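Local coordinates for protein beta-galactosidase (PDB 4MAD) that probably hydrolyses terminal non-reducing beta-D-galactose residues from beta-D-galactosides, as a family 35 glycoside hydrolase with a (beta/alpha)8 barrel, at residues 48-53 and 346-351; 42-47 and 560-565. All blocks are in the same frame, centred on the assembly; numbering follows the deposited sequence.

Contact 1 (48-53 and 346-351); sequences WEDRLL and NLPAPI
The end methyl of Ile351 comes up against the carboxylate of Asp50, the two chains running from opposite directions. This methyl, CD1 of Ile351, lies 3.7 Å from CG of Asp50 and touches both carboxylate oxygens. It also reaches the guanidinium of Arg51 at its edge, near the plane, 3.8 Å from NH1. Pro348 brings its ring to the helix as well: CB packs 3.9 Å from Asp50 OD1, and CG sits 4.0 Å from CB of Leu53. No direct hydrogen bond joins 48-53 to 346-351. A water spans the gap instead, donating to Asp50 OD1 at 2.7 Å and to the backbone O of Ala349 at 2.8 Å. Asp50 turns CG away from its own backbone N (chi1 177°), which carries the carboxylate out toward the loop. Its other oxygen, OD2, forms a salt bridge with Arg51 NH1 (3.0 Å), the hydrogen bond bent to 140°. NH1 reaches the anti side of the carboxylate from 34° out of its plane, while OD2 lies close to the guanidinium plane. Lys54, one turn along the helix, forms a second salt bridge to OD2. Leu53 also touches Val97 of helix 87-97, while Leu52 packs on Met38 of the first barrel strand. The two cationic partners on OD2 probably keep Asp50 ionised. The loop after helix 327-339 meets the first barrel helix through one bridging water and van der Waals contacts, largely of aliphatic carbon on charged groups.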
ATOM      1  N   TRP A  48       9.684  14.542   3.033  1.00 17.03           N
ATOM      2  CA  TRP A  48      10.004  14.260   1.661  1.00 15.62           C
ATOM      3  C   TRP A  48      11.386  14.823   1.289  1.00 18.43           C
ATOM      4  O   TRP A  48      12.167  14.186   0.657  1.00 17.26           O
ATOM      5  CB  TRP A  48       8.924  14.810   0.725  1.00 14.14           C
ATOM      6  CG  TRP A  48       7.647  14.097   0.705  1.00 16.26           C
ATOM      7  CD1 TRP A  48       7.392  12.826   1.121  1.00 16.96           C
ATOM      8  CD2 TRP A  48       6.407  14.588   0.207  1.00 16.86           C
ATOM      9  NE1 TRP A  48       6.108  12.506   0.919  1.00 14.61           N
ATOM     10  CE2 TRP A  48       5.465  13.571   0.359  1.00 17.66           C
ATOM     11  CE3 TRP A  48       6.005  15.784  -0.374  1.00 18.71           C
ATOM     12  CZ2 TRP A  48       4.147  13.721  -0.027  1.00 18.69           C
ATOM     13  CZ3 TRP A  48       4.720  15.929  -0.742  1.00 16.39           C
ATOM     14  CH2 TRP A  48       3.796  14.912  -0.574  1.00 16.85           C
ATOM     15  N   GLU A  49      11.683  16.027   1.714  1.00 19.33           N
ATOM     16  CA  GLU A  49      12.974  16.590   1.365  1.00 19.85           C
ATOM     17  C   GLU A  49      14.112  15.783   1.948  1.00 17.13           C
ATOM     18  O   GLU A  49      15.091  15.563   1.327  1.00 20.42           O
ATOM     19  CB  GLU A  49      13.075  18.034   1.809  1.00 19.84           C
ATOM     20  CG  GLU A  49      14.403  18.674   1.412  1.00 22.93           C
ATOM     21  CD  GLU A  49      14.361  20.179   1.368  1.00 35.74           C
ATOM     22  OE1 GLU A  49      13.497  20.800   1.907  1.00 37.78           O
ATOM     23  OE2 GLU A  49      15.241  20.751   0.792  1.00 40.33           O
ATOM     24  N   ASP A  50      13.941  15.324   3.155  1.00 20.54           N
ATOM     25  CA  ASP A  50      15.000  14.598   3.801  1.00 21.81           C
ATOM     26  C   ASP A  50      15.324  13.360   2.992  1.00 20.13           C
ATOM     27  O   ASP A  50      16.450  13.091   2.717  1.00 17.10           O
ATOM     28  CB  ASP A  50      14.560  14.154   5.182  1.00 22.49           C
ATOM     29  CG  ASP A  50      15.607  13.309   5.886  1.00 26.76           C
ATOM     30  OD1 ASP A  50      16.589  13.863   6.334  1.00 19.03           O
ATOM     31  OD2 ASP A  50      15.469  12.093   5.959  1.00 19.71           O
ATOM     32  N   ARG A  51      14.298  12.600   2.622  1.00 19.27           N
ATOM     33  CA  ARG A  51      14.558  11.389   1.900  1.00 16.88           C
ATOM     34  C   ARG A  51      15.148  11.634   0.541  1.00 16.50           C
ATOM     35  O   ARG A  51      16.021  10.963   0.145  1.00 16.07           O
ATOM     36  CB  ARG A  51      13.328  10.519   1.818  1.00 18.24           C
ATOM     37  CG  ARG A  51      12.531  10.478   3.085  1.00 17.06           C
ATOM     38  CD  ARG A  51      13.101   9.573   4.144  1.00 17.41           C
ATOM     39  NE  ARG A  51      12.138   9.228   5.171  1.00 17.71           N
ATOM     40  CZ  ARG A  51      12.069   9.809   6.356  1.00 20.13           C
ATOM     41  NH1 ARG A  51      12.898  10.754   6.675  1.00 18.17           N
ATOM     42  NH2 ARG A  51      11.163   9.455   7.229  1.00 18.96           N
ATOM     43  N   LEU A  52      14.621  12.627  -0.150  1.00 17.56           N
ATOM     44  CA  LEU A  52      15.121  12.953  -1.466  1.00 18.67           C
ATOM     45  C   LEU A  52      16.583  13.399  -1.430  1.00 18.13           C
ATOM     46  O   LEU A  52      17.318  13.024  -2.240  1.00 17.16           O
ATOM     47  CB  LEU A  52      14.261  14.008  -2.149  1.00 18.33           C
ATOM     48  CG  LEU A  52      12.875  13.487  -2.451  1.00 18.87           C
ATOM     49  CD1 LEU A  52      11.880  14.514  -2.716  1.00 16.68           C
ATOM     50  CD2 LEU A  52      12.959  12.499  -3.555  1.00 19.00           C
ATOM     51  N   LEU A  53      16.957  14.167  -0.423  1.00 18.30           N
ATOM     52  CA  LEU A  53      18.313  14.612  -0.264  1.00 17.73           C
ATOM     53  C   LEU A  53      19.230  13.419  -0.096  1.00 18.87           C
ATOM     54  O   LEU A  53      20.329  13.403  -0.601  1.00 19.46           O
ATOM     55  CB  LEU A  53      18.403  15.499   0.964  1.00 18.84           C
ATOM     56  CG  LEU A  53      17.929  16.920   0.796  1.00 18.63           C
ATOM     57  CD1 LEU A  53      17.852  17.606   2.035  1.00 22.28           C
ATOM     58  CD2 LEU A  53      18.748  17.655  -0.136  1.00 22.83           C
ATOM     59  N   ASN A 346      27.510  14.311   1.333  1.00 33.37           N
ATOM     60  CA  ASN A 346      27.043  15.242   2.324  1.00 33.48           C
ATOM     61  C   ASN A 346      25.609  14.901   2.708  1.00 33.15           C
ATOM     62  O   ASN A 346      24.710  15.067   1.933  1.00 35.33           O
ATOM     63  CB  ASN A 346      27.154  16.626   1.712  1.00 35.45           C
ATOM     64  CG  ASN A 346      26.610  17.705   2.572  1.00 38.78           C
ATOM     65  OD1 ASN A 346      26.902  17.809   3.735  1.00 40.02           O
ATOM     66  ND2 ASN A 346      25.839  18.547   1.971  1.00 44.96           N
ATOM     67  N   LEU A 347      25.418  14.371   3.892  1.00 30.09           N
ATOM     68  CA  LEU A 347      24.099  14.001   4.307  1.00 27.89           C
ATOM     69  C   LEU A 347      23.490  15.047   5.217  1.00 29.18           C
ATOM     70  O   LEU A 347      24.166  15.713   5.905  1.00 29.57           O
ATOM     71  CB  LEU A 347      24.115  12.659   5.007  1.00 28.55           C
ATOM     72  CG  LEU A 347      24.384  11.396   4.205  1.00 26.61           C
ATOM     73  CD1 LEU A 347      24.805  10.276   5.033  1.00 24.42           C
ATOM     74  CD2 LEU A 347      23.219  11.023   3.381  1.00 27.61           C
ATOM     75  N   PRO A 348      22.181  15.071   5.276  1.00 27.71           N
ATOM     76  CA  PRO A 348      21.488  15.863   6.261  1.00 27.98           C
ATOM     77  C   PRO A 348      21.790  15.339   7.645  1.00 28.39           C
ATOM     78  O   PRO A 348      22.188  14.237   7.776  1.00 25.62           O
ATOM     79  CB  PRO A 348      20.032  15.575   5.954  1.00 28.22           C
ATOM     80  CG  PRO A 348      19.994  15.101   4.652  1.00 28.98           C
ATOM     81  CD  PRO A 348      21.238  14.417   4.370  1.00 26.39           C
ATOM     82  N   ALA A 349      21.568  16.152   8.660  1.00 27.05           N
ATOM     83  CA  ALA A 349      21.713  15.692  10.033  1.00 28.73           C
ATOM     84  C   ALA A 349      20.693  14.609  10.290  1.00 26.25           C
ATOM     85  O   ALA A 349      19.566  14.782   9.939  1.00 25.93           O
ATOM     86  CB  ALA A 349      21.430  16.804  10.967  1.00 26.59           C
ATOM     87  N   PRO A 350      21.064  13.558  10.972  1.00 26.91           N
ATOM     88  CA  PRO A 350      20.093  12.494  11.189  1.00 26.22           C
ATOM     89  C   PRO A 350      18.881  12.946  12.005  1.00 25.70           C
ATOM     90  O   PRO A 350      18.995  13.804  12.814  1.00 25.99           O
ATOM     91  CB  PRO A 350      20.876  11.474  11.977  1.00 28.54           C
ATOM     92  CG  PRO A 350      22.225  11.665  11.608  1.00 29.82           C
ATOM     93  CD  PRO A 350      22.398  13.124  11.361  1.00 27.35           C
ATOM     94  N   ILE A 351      17.725  12.368  11.750  1.00 20.30           N
ATOM     95  CA  ILE A 351      16.511  12.737  12.447  1.00 20.67           C
ATOM     96  C   ILE A 351      16.439  11.967  13.744  1.00 22.47           C
ATOM     97  O   ILE A 351      16.475  10.791  13.765  1.00 23.28           O
ATOM     98  CB  ILE A 351      15.291  12.477  11.592  1.00 21.24           C
ATOM     99  CG1 ILE A 351      15.320  13.397  10.394  1.00 25.02           C
ATOM    100  CG2 ILE A 351      14.080  12.720  12.340  1.00 21.95           C
ATOM    101  CD1 ILE A 351      14.380  13.052   9.322  1.00 27.63           C
TER
HETATM  102  O   HOH W   1      18.423  13.006   8.127  1.00 22.13           O

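Contact 2 (42-47 and 560-565); sequences RTVPEY and YVPAPF
The Tyr47 ring meets Pro564 obliquely, CZ of Tyr47 lying 4.0 Å from CD of the proline. Tyr560 crosses this tyrosine at a slant and brings its OH to the ring edge, near the ring plane, 3.6 Å from CE2. The hydroxyl of Tyr47 ends beside the methyl of Ala563, OH to CB 3.5 Å, and is hydrogen-bonded to Asp527, whose OD1 also accepts the backbone N of Ala563. Glu46 and Pro564 run alongside one another with opposed directions; a bend at chi2 (86°) folds the glutamate chain along the proline, and OE1 of Glu46 lies 3.7 Å from CB of Pro564. Val44 enters between the prolines and Phe565. Its CG1 approaches the phenyl ring obliquely, 3.6 Å from CE1, and also meets CG of Pro562 at 4.1 Å. The other branch, CG2, approaches CG of Pro564 at 4.2 Å. CG of Pro562 sits over one face of the Phe565 ring, toward the rim, and His545 stacks on the Phe565 ring. This is an interdomain packing of prolines and aromatics: the loop from the first strand of the (beta/alpha)8 barrel into its first helix meets the 3-10 turn following edge strand 558-561 of the galactose-binding-like beta domain.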
ATOM      1  N   ARG A  42       3.915   7.172   0.763  1.00 15.03           N
ATOM      2  CA  ARG A  42       4.452   6.309   1.787  1.00 14.14           C
ATOM      3  C   ARG A  42       5.362   6.985   2.842  1.00 13.94           C
ATOM      4  O   ARG A  42       5.852   6.339   3.681  1.00 15.17           O
ATOM      5  CB  ARG A  42       5.116   5.115   1.153  1.00 15.13           C
ATOM      6  CG  ARG A  42       4.123   4.088   0.699  1.00 17.86           C
ATOM      7  CD  ARG A  42       4.723   2.946  -0.078  1.00 16.26           C
ATOM      8  NE  ARG A  42       3.956   1.729   0.010  1.00 15.95           N
ATOM      9  CZ  ARG A  42       3.675   0.910  -0.994  1.00 15.47           C
ATOM     10  NH1 ARG A  42       4.131   1.158  -2.190  1.00 13.64           N
ATOM     11  NH2 ARG A  42       2.983  -0.187  -0.763  1.00 12.93           N
ATOM     12  N   THR A  43       5.551   8.300   2.746  1.00 12.70           N
ATOM     13  CA  THR A  43       6.301   9.053   3.731  1.00 14.35           C
ATOM     14  C   THR A  43       5.559  10.359   4.034  1.00 16.77           C
ATOM     15  O   THR A  43       5.038  10.923   3.176  1.00 15.64           O
ATOM     16  CB  THR A  43       7.721   9.299   3.232  1.00 18.95           C
ATOM     17  OG1 THR A  43       8.398   8.055   3.157  1.00 17.37           O
ATOM     18  CG2 THR A  43       8.440  10.265   4.123  1.00 13.86           C
ATOM     19  N   VAL A  44       5.527  10.795   5.265  1.00 15.46           N
ATOM     20  CA  VAL A  44       4.816  12.046   5.552  1.00 18.12           C
ATOM     21  C   VAL A  44       5.502  13.208   4.835  1.00 18.01           C
ATOM     22  O   VAL A  44       6.684  13.210   4.727  1.00 17.87           O
ATOM     23  CB  VAL A  44       4.757  12.383   7.074  1.00 19.66           C
ATOM     24  CG1 VAL A  44       3.854  11.425   7.787  1.00 21.45           C
ATOM     25  CG2 VAL A  44       6.139  12.389   7.666  1.00 17.88           C
ATOM     26  N   PRO A  45       4.756  14.220   4.411  1.00 19.13           N
ATOM     27  CA  PRO A  45       5.321  15.271   3.572  1.00 19.55           C
ATOM     28  C   PRO A  45       6.451  16.072   4.200  1.00 18.05           C
ATOM     29  O   PRO A  45       7.342  16.502   3.536  1.00 19.36           O
ATOM     30  CB  PRO A  45       4.132  16.169   3.264  1.00 20.93           C
ATOM     31  CG  PRO A  45       3.040  15.644   3.933  1.00 21.02           C
ATOM     32  CD  PRO A  45       3.309  14.323   4.461  1.00 18.89           C
ATOM     33  N   GLU A  46       6.431  16.189   5.503  1.00 18.55           N
ATOM     34  CA  GLU A  46       7.432  16.948   6.228  1.00 21.11           C
ATOM     35  C   GLU A  46       8.823  16.384   5.954  1.00 21.25           C
ATOM     36  O   GLU A  46       9.776  17.076   6.015  1.00 17.50           O
ATOM     37  CB  GLU A  46       7.117  16.912   7.708  1.00 22.14           C
ATOM     38  CG  GLU A  46       5.919  17.724   8.033  1.00 25.51           C
ATOM     39  CD  GLU A  46       4.600  17.009   7.876  1.00 31.83           C
ATOM     40  OE1 GLU A  46       4.577  15.824   7.672  1.00 21.42           O
ATOM     41  OE2 GLU A  46       3.597  17.678   8.038  1.00 29.10           O
ATOM     42  N   TYR A  47       8.844  15.078   5.670  1.00 19.72           N
ATOM     43  CA  TYR A  47      10.057  14.320   5.445  1.00 16.73           C
ATOM     44  C   TYR A  47      10.475  14.070   3.977  1.00 17.71           C
ATOM     45  O   TYR A  47      11.515  13.534   3.722  1.00 18.27           O
ATOM     46  CB  TYR A  47      10.009  13.009   6.231  1.00 18.38           C
ATOM     47  CG  TYR A  47      10.106  13.101   7.737  1.00 18.12           C
ATOM     48  CD1 TYR A  47      10.745  14.152   8.356  1.00 18.74           C
ATOM     49  CD2 TYR A  47       9.627  12.100   8.533  1.00 17.63           C
ATOM     50  CE1 TYR A  47      10.850  14.211   9.692  1.00 19.93           C
ATOM     51  CE2 TYR A  47       9.747  12.153   9.875  1.00 20.87           C
ATOM     52  CZ  TYR A  47      10.346  13.217  10.463  1.00 19.93           C
ATOM     53  OH  TYR A  47      10.518  13.308  11.809  1.00 18.43           O
ATOM     54  N   TYR A 560       5.891   2.527  13.483  1.00 15.73           N
ATOM     55  CA  TYR A 560       6.593   3.781  13.377  1.00 15.42           C
ATOM     56  C   TYR A 560       5.649   4.928  13.544  1.00 16.40           C
ATOM     57  O   TYR A 560       4.651   4.987  12.938  1.00 17.78           O
ATOM     58  CB  TYR A 560       7.344   3.843  12.056  1.00 14.68           C
ATOM     59  CG  TYR A 560       7.863   5.155  11.529  1.00 15.31           C
ATOM     60  CD1 TYR A 560       8.715   5.933  12.239  1.00 19.32           C
ATOM     61  CD2 TYR A 560       7.529   5.559  10.289  1.00 22.10           C
ATOM     62  CE1 TYR A 560       9.175   7.066  11.740  1.00 18.10           C
ATOM     63  CE2 TYR A 560       7.966   6.699   9.781  1.00 21.62           C
ATOM     64  CZ  TYR A 560       8.811   7.457  10.513  1.00 25.09           C
ATOM     65  OH  TYR A 560       9.244   8.598   9.986  1.00 28.44           O
ATOM     66  N   VAL A 561       6.062   5.838  14.396  1.00 16.31           N
ATOM     67  CA  VAL A 561       5.413   7.083  14.607  1.00 17.49           C
ATOM     68  C   VAL A 561       6.285   8.254  14.144  1.00 16.27           C
ATOM     69  O   VAL A 561       7.170   8.628  14.811  1.00 17.53           O
ATOM     70  CB  VAL A 561       5.147   7.277  16.090  1.00 16.32           C
ATOM     71  CG1 VAL A 561       4.363   8.508  16.326  1.00 17.86           C
ATOM     72  CG2 VAL A 561       4.521   6.100  16.697  1.00 20.39           C
ATOM     73  N   PRO A 562       5.984   8.838  13.019  1.00 18.79           N
ATOM     74  CA  PRO A 562       6.699  10.011  12.578  1.00 19.41           C
ATOM     75  C   PRO A 562       6.502  11.189  13.531  1.00 20.99           C
ATOM     76  O   PRO A 562       5.436  11.407  13.986  1.00 19.70           O
ATOM     77  CB  PRO A 562       6.042  10.330  11.236  1.00 21.34           C
ATOM     78  CG  PRO A 562       5.426   9.133  10.830  1.00 21.43           C
ATOM     79  CD  PRO A 562       5.004   8.426  12.028  1.00 16.43           C
ATOM     80  N   ALA A 563       7.525  11.994  13.713  1.00 19.36           N
ATOM     81  CA  ALA A 563       7.406  13.073  14.659  1.00 21.42           C
ATOM     82  C   ALA A 563       6.234  14.015  14.371  1.00 20.08           C
ATOM     83  O   ALA A 563       5.638  14.513  15.284  1.00 22.84           O
ATOM     84  CB  ALA A 563       8.650  13.829  14.711  1.00 19.13           C
ATOM     85  N   PRO A 564       5.911  14.252  13.118  1.00 20.81           N
ATOM     86  CA  PRO A 564       4.856  15.216  12.783  1.00 22.01           C
ATOM     87  C   PRO A 564       3.484  14.853  13.303  1.00 21.92           C
ATOM     88  O   PRO A 564       2.656  15.689  13.405  1.00 19.12           O
ATOM     89  CB  PRO A 564       4.875  15.215  11.291  1.00 22.18           C
ATOM     90  CG  PRO A 564       6.304  15.025  10.975  1.00 20.36           C
ATOM     91  CD  PRO A 564       6.754  14.000  11.950  1.00 20.39           C
ATOM     92  N   PHE A 565       3.275  13.575  13.550  1.00 18.18           N
ATOM     93  CA  PHE A 565       2.088  13.065  14.152  1.00 19.75           C
ATOM     94  C   PHE A 565       1.932  13.519  15.631  1.00 20.43           C
ATOM     95  O   PHE A 565       0.874  13.542  16.150  1.00 22.15           O
ATOM     96  CB  PHE A 565       2.071  11.557  14.035  1.00 19.16           C
ATOM     97  CG  PHE A 565       1.756  11.030  12.640  1.00 20.27           C
ATOM     98  CD1 PHE A 565       1.553  11.857  11.578  1.00 18.83           C
ATOM     99  CD2 PHE A 565       1.670   9.685  12.420  1.00 16.54           C
ATOM    100  CE1 PHE A 565       1.283  11.355  10.360  1.00 21.50           C
ATOM    101  CE2 PHE A 565       1.386   9.204  11.227  1.00 18.74           C
ATOM    102  CZ  PHE A 565       1.207  10.032  10.186  1.00 22.38           C
TER

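How the contacts relate
From the N terminus, the chain leaves barrel strand 34-38, runs through 42-47 and enters helix 48-58 with 48-53, so the first halves of both contacts are consecutive. Contact 1 closes a loop of 292 intervening residues that takes in the rest of the barrel, returning at 346-351 on the way to strand 357-366. Contact 2 closes the longer loop, 512 residues, at 560-565, and contact 1 lies wholly within it. Their centres are about 13 Å apart, and they touch: Ile351 CG2 is 3.6 Å from Tyr47 OH. Together they tie the start of the barrel to the linker leaving it and to the C-terminal beta domain.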